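Local coordinates for protein deoxyhypusine hydroxylase (Homo sapiens, PDB 4D50) that hydroxylates the deoxyhypusine side chain of translation initiation factor eIF5A with a diiron centre, completing the formation of hypusine, at residues G192-L203 with V214-A225. Sequence-based numbering, arbitrary orientation.
Sequences GEEAALALAEGL and VGYVLGQLQHEA
Leu-218 pushes its side chain against helix 193-201, where Leu-199 slides past it in the opposite direction, Leu-218 CD2 lying 3.6 Å from Leu-199 CB. The same methyl also reaches the backbone oxygen of Ala-196, while CD1, the other branch, sits over Ala-200 and meets Leu-203 CD1 tip to tip at 4.1 Å. Leu-199 then spreads its fork: the Leu-199 and Val-217 side chains cross at about a right angle, CD2 touching CG2, and CD1 approaches Leu-221 CD2. Met-184 and Leu-187 of helix 177-190 also pack on Leu-199. Val-214 has CG1 anti to its backbone N (chi1 173°), which sends that methyl close in to Leu-199 O, 3.1 Å away, and to Leu-203 CD2.

At the other end, past helix 208-221, the chain turns back and His-223 lays one ring face over the start of helix 193-201. Glu-193 CA makes a CH-pi contact there, 4.1 Å from the ring centroid, and Gly-192 O lies over the same face nearer the rim. ND1 accepts the N-H of Ala-225 at 3.0 Å, almost straight (166°) and near the ring plane, which fixes the ring's rotation. Ala-225 CB in turn packs on Leu-197 CD2 at 3.9 Å. A leucine in place of His-223 would probably leave the Ala-225 N-H without its acceptor and the first turn of helix 193-201 without its flat cover.

The axes of 193-201 and 214-221 run nearly antiparallel and come within 9.6 Å, joining HEAT-like repeats 3 and 4; this is the layered packing of an alpha-helical HEAT-repeat solenoid, here with helix 208-221 also carrying His-212, a ligand of the diiron site.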
loop_
_atom_site.group_PDB
_atom_site.type_symbol
_atom_site.label_atom_id
_atom_site.label_comp_id
_atom_site.label_asym_id
_atom_site.label_seq_id
_atom_site.Cartn_x
_atom_site.Cartn_y
_atom_site.Cartn_z
ATOM N N GLY A 192 8.327 -19.026 1.122
ATOM C CA GLY A 192 9.565 -19.686 0.710
ATOM C C GLY A 192 10.188 -19.064 -0.534
ATOM O O GLY A 192 9.654 -18.079 -1.142
ATOM N N GLU A 193 11.331 -19.643 -0.922
ATOM C CA GLU A 193 12.162 -19.108 -1.975
ATOM C C GLU A 193 11.529 -19.285 -3.314
ATOM O O GLU A 193 11.522 -18.354 -4.120
ATOM C CB GLU A 193 13.587 -19.725 -1.914
ATOM C CG GLU A 193 14.427 -19.579 -3.174
ATOM C CD GLU A 193 15.704 -20.416 -3.105
ATOM O OE1 GLU A 193 16.627 -19.962 -2.457
ATOM O OE2 GLU A 193 15.757 -21.469 -3.784
ATOM N N GLU A 194 10.907 -20.438 -3.597
ATOM C CA GLU A 194 10.289 -20.640 -4.882
ATOM C C GLU A 194 9.151 -19.600 -5.127
ATOM O O GLU A 194 9.015 -19.066 -6.215
ATOM C CB GLU A 194 9.689 -22.058 -4.984
ATOM C CG GLU A 194 9.367 -22.479 -6.394
ATOM C CD GLU A 194 8.397 -23.690 -6.540
ATOM O OE1 GLU A 194 8.026 -24.337 -5.551
ATOM O OE2 GLU A 194 7.975 -23.949 -7.673
ATOM N N ALA A 195 8.340 -19.356 -4.124
ATOM C CA ALA A 195 7.227 -18.388 -4.279
ATOM C C ALA A 195 7.766 -16.935 -4.405
ATOM O O ALA A 195 7.239 -16.196 -5.228
ATOM C CB ALA A 195 6.217 -18.499 -3.163
ATOM N N ALA A 196 8.822 -16.615 -3.671
ATOM C CA ALA A 196 9.502 -15.276 -3.729
ATOM C C ALA A 196 9.974 -14.971 -5.126
ATOM O O ALA A 196 9.736 -13.898 -5.669
ATOM C CB ALA A 196 10.625 -15.196 -2.741
ATOM N N LEU A 197 10.635 -15.962 -5.757
ATOM C CA LEU A 197 11.076 -15.771 -7.120
ATOM C C LEU A 197 9.998 -15.796 -8.158
ATOM O O LEU A 197 10.140 -15.182 -9.226
ATOM C CB LEU A 197 12.179 -16.815 -7.397
ATOM C CG LEU A 197 13.331 -16.904 -6.425
ATOM C CD1 LEU A 197 14.119 -18.141 -6.802
ATOM C CD2 LEU A 197 14.221 -15.667 -6.550
ATOM N N ALA A 198 8.932 -16.601 -7.958
ATOM C CA ALA A 198 7.812 -16.554 -8.831
ATOM C C ALA A 198 7.144 -15.120 -8.802
ATOM O O ALA A 198 6.906 -14.522 -9.812
ATOM C CB ALA A 198 6.825 -17.614 -8.474
ATOM N N LEU A 199 6.990 -14.598 -7.598
ATOM C CA LEU A 199 6.481 -13.239 -7.396
ATOM C C LEU A 199 7.373 -12.255 -8.181
ATOM O O LEU A 199 6.882 -11.399 -8.938
ATOM C CB LEU A 199 6.396 -12.923 -5.911
ATOM C CG LEU A 199 5.116 -13.458 -5.269
ATOM C CD1 LEU A 199 5.254 -13.406 -3.768
ATOM C CD2 LEU A 199 3.831 -12.690 -5.628
ATOM N N ALA A 200 8.691 -12.440 -8.046
ATOM C CA ALA A 200 9.651 -11.437 -8.542
ATOM C C ALA A 200 9.594 -11.379 -10.062
ATOM O O ALA A 200 9.876 -10.327 -10.605
ATOM C CB ALA A 200 11.050 -11.672 -8.055
ATOM N N GLU A 201 9.234 -12.482 -10.708
ATOM C CA GLU A 201 8.981 -12.487 -12.176
ATOM C C GLU A 201 7.900 -11.520 -12.520
ATOM O O GLU A 201 7.892 -10.974 -13.612
ATOM C CB GLU A 201 8.660 -13.873 -12.709
ATOM C CG GLU A 201 9.787 -14.879 -12.534
ATOM C CD GLU A 201 9.429 -16.281 -13.078
ATOM O OE1 GLU A 201 9.120 -16.403 -14.257
ATOM O OE2 GLU A 201 9.499 -17.246 -12.327
ATOM N N GLY A 202 6.938 -11.260 -11.603
ATOM C CA GLY A 202 5.944 -10.266 -11.933
ATOM C C GLY A 202 6.440 -8.835 -12.044
ATOM O O GLY A 202 5.725 -7.956 -12.535
ATOM N N LEU A 203 7.676 -8.568 -11.638
ATOM C CA LEU A 203 8.236 -7.257 -11.804
ATOM C C LEU A 203 8.591 -6.958 -13.276
ATOM O O LEU A 203 8.917 -5.837 -13.594
ATOM C CB LEU A 203 9.487 -7.033 -10.943
ATOM C CG LEU A 203 9.191 -7.082 -9.464
ATOM C CD1 LEU A 203 10.460 -7.237 -8.667
ATOM C CD2 LEU A 203 8.405 -5.891 -9.104
ATOM N N VAL A 214 3.187 -6.322 -6.695
ATOM C CA VAL A 214 4.239 -7.348 -6.536
ATOM C C VAL A 214 5.303 -6.891 -5.566
ATOM O O VAL A 214 5.702 -7.624 -4.627
ATOM C CB VAL A 214 4.830 -7.703 -7.916
ATOM C CG1 VAL A 214 6.050 -8.633 -7.796
ATOM C CG2 VAL A 214 3.773 -8.445 -8.731
ATOM N N GLY A 215 5.697 -5.629 -5.728
ATOM C CA GLY A 215 6.713 -4.961 -4.854
ATOM C C GLY A 215 6.218 -4.987 -3.389
ATOM O O GLY A 215 6.927 -5.342 -2.477
ATOM N N TYR A 216 4.974 -4.569 -3.172
ATOM C CA TYR A 216 4.406 -4.543 -1.831
ATOM C C TYR A 216 4.406 -5.952 -1.197
ATOM O O TYR A 216 4.870 -6.139 -0.059
ATOM C CB TYR A 216 2.984 -3.929 -1.912
ATOM C CG TYR A 216 2.120 -4.033 -0.667
ATOM C CD1 TYR A 216 1.257 -5.135 -0.459
ATOM C CD2 TYR A 216 2.108 -3.001 0.301
ATOM C CE1 TYR A 216 0.441 -5.226 0.700
ATOM C CE2 TYR A 216 1.286 -3.092 1.418
ATOM C CZ TYR A 216 0.485 -4.212 1.623
ATOM O OH TYR A 216 -0.382 -4.259 2.745
ATOM N N VAL A 217 3.918 -6.961 -1.930
ATOM C CA VAL A 217 3.838 -8.288 -1.351
ATOM C C VAL A 217 5.232 -8.905 -1.119
ATOM O O VAL A 217 5.407 -9.571 -0.102
ATOM C CB VAL A 217 3.008 -9.290 -2.121
ATOM C CG1 VAL A 217 1.553 -8.795 -2.338
ATOM C CG2 VAL A 217 3.548 -9.570 -3.448
ATOM N N LEU A 218 6.200 -8.563 -1.953
ATOM C CA LEU A 218 7.597 -8.960 -1.724
ATOM C C LEU A 218 8.124 -8.307 -0.433
ATOM O O LEU A 218 8.864 -8.972 0.349
ATOM C CB LEU A 218 8.478 -8.675 -2.955
ATOM C CG LEU A 218 8.307 -9.649 -4.114
ATOM C CD1 LEU A 218 8.989 -9.113 -5.377
ATOM C CD2 LEU A 218 8.637 -11.069 -3.754
ATOM N N GLY A 219 7.763 -7.061 -0.142
ATOM C CA GLY A 219 8.102 -6.403 1.082
ATOM C C GLY A 219 7.412 -7.009 2.281
ATOM O O GLY A 219 7.958 -7.048 3.421
ATOM N N GLN A 220 6.215 -7.600 2.078
ATOM C CA GLN A 220 5.507 -8.254 3.190
ATOM C C GLN A 220 6.108 -9.591 3.465
ATOM O O GLN A 220 6.363 -9.909 4.670
ATOM C CB GLN A 220 4.033 -8.457 2.827
ATOM C CG GLN A 220 3.198 -7.228 2.795
ATOM C CD GLN A 220 1.715 -7.623 2.675
ATOM O OE1 GLN A 220 1.288 -8.266 1.712
ATOM N NE2 GLN A 220 0.979 -7.288 3.690
ATOM N N LEU A 221 6.361 -10.362 2.399
ATOM C CA LEU A 221 6.956 -11.705 2.478
ATOM C C LEU A 221 8.378 -11.584 3.063
ATOM O O LEU A 221 8.784 -12.394 3.910
ATOM C CB LEU A 221 7.080 -12.329 1.119
ATOM C CG LEU A 221 7.650 -13.737 1.024
ATOM C CD1 LEU A 221 6.932 -14.742 1.961
ATOM C CD2 LEU A 221 7.539 -14.187 -0.388
ATOM N N GLN A 222 9.084 -10.530 2.689
ATOM C CA GLN A 222 10.367 -10.261 3.370
ATOM C C GLN A 222 11.380 -11.379 3.158
ATOM O O GLN A 222 12.305 -11.556 3.993
ATOM C CB GLN A 222 10.156 -9.987 4.899
ATOM C CG GLN A 222 10.254 -8.530 5.272
ATOM C CD GLN A 222 10.347 -8.289 6.776
ATOM O OE1 GLN A 222 9.509 -7.638 7.361
ATOM N NE2 GLN A 222 11.393 -8.815 7.409
ATOM N N HIS A 223 11.271 -12.137 2.068
ATOM C CA HIS A 223 12.197 -13.189 1.786
ATOM C C HIS A 223 13.360 -12.622 0.964
ATOM O O HIS A 223 13.165 -11.959 -0.071
ATOM C CB HIS A 223 11.612 -14.321 1.007
ATOM C CG HIS A 223 12.444 -15.561 1.050
ATOM N ND1 HIS A 223 13.636 -15.704 0.364
ATOM C CD2 HIS A 223 12.277 -16.708 1.746
ATOM C CE1 HIS A 223 14.158 -16.888 0.612
ATOM N NE2 HIS A 223 13.353 -17.525 1.442
ATOM N N GLU A 224 14.565 -12.898 1.445
ATOM C CA GLU A 224 15.770 -12.291 0.911
ATOM C C GLU A 224 16.102 -12.694 -0.554
ATOM O O GLU A 224 16.892 -12.022 -1.220
ATOM C CB GLU A 224 16.936 -12.688 1.863
ATOM C CG GLU A 224 18.097 -11.725 1.968
ATOM C CD GLU A 224 19.110 -12.151 3.039
ATOM O OE1 GLU A 224 18.696 -12.676 4.114
ATOM O OE2 GLU A 224 20.333 -11.942 2.806
ATOM N N ALA A 225 15.524 -13.799 -1.043
ATOM C CA ALA A 225 15.771 -14.293 -2.423
ATOM C C ALA A 225 15.314 -13.258 -3.445
ATOM O O ALA A 225 15.807 -13.280 -4.564
ATOM C CB ALA A 225 15.082 -15.626 -2.706
#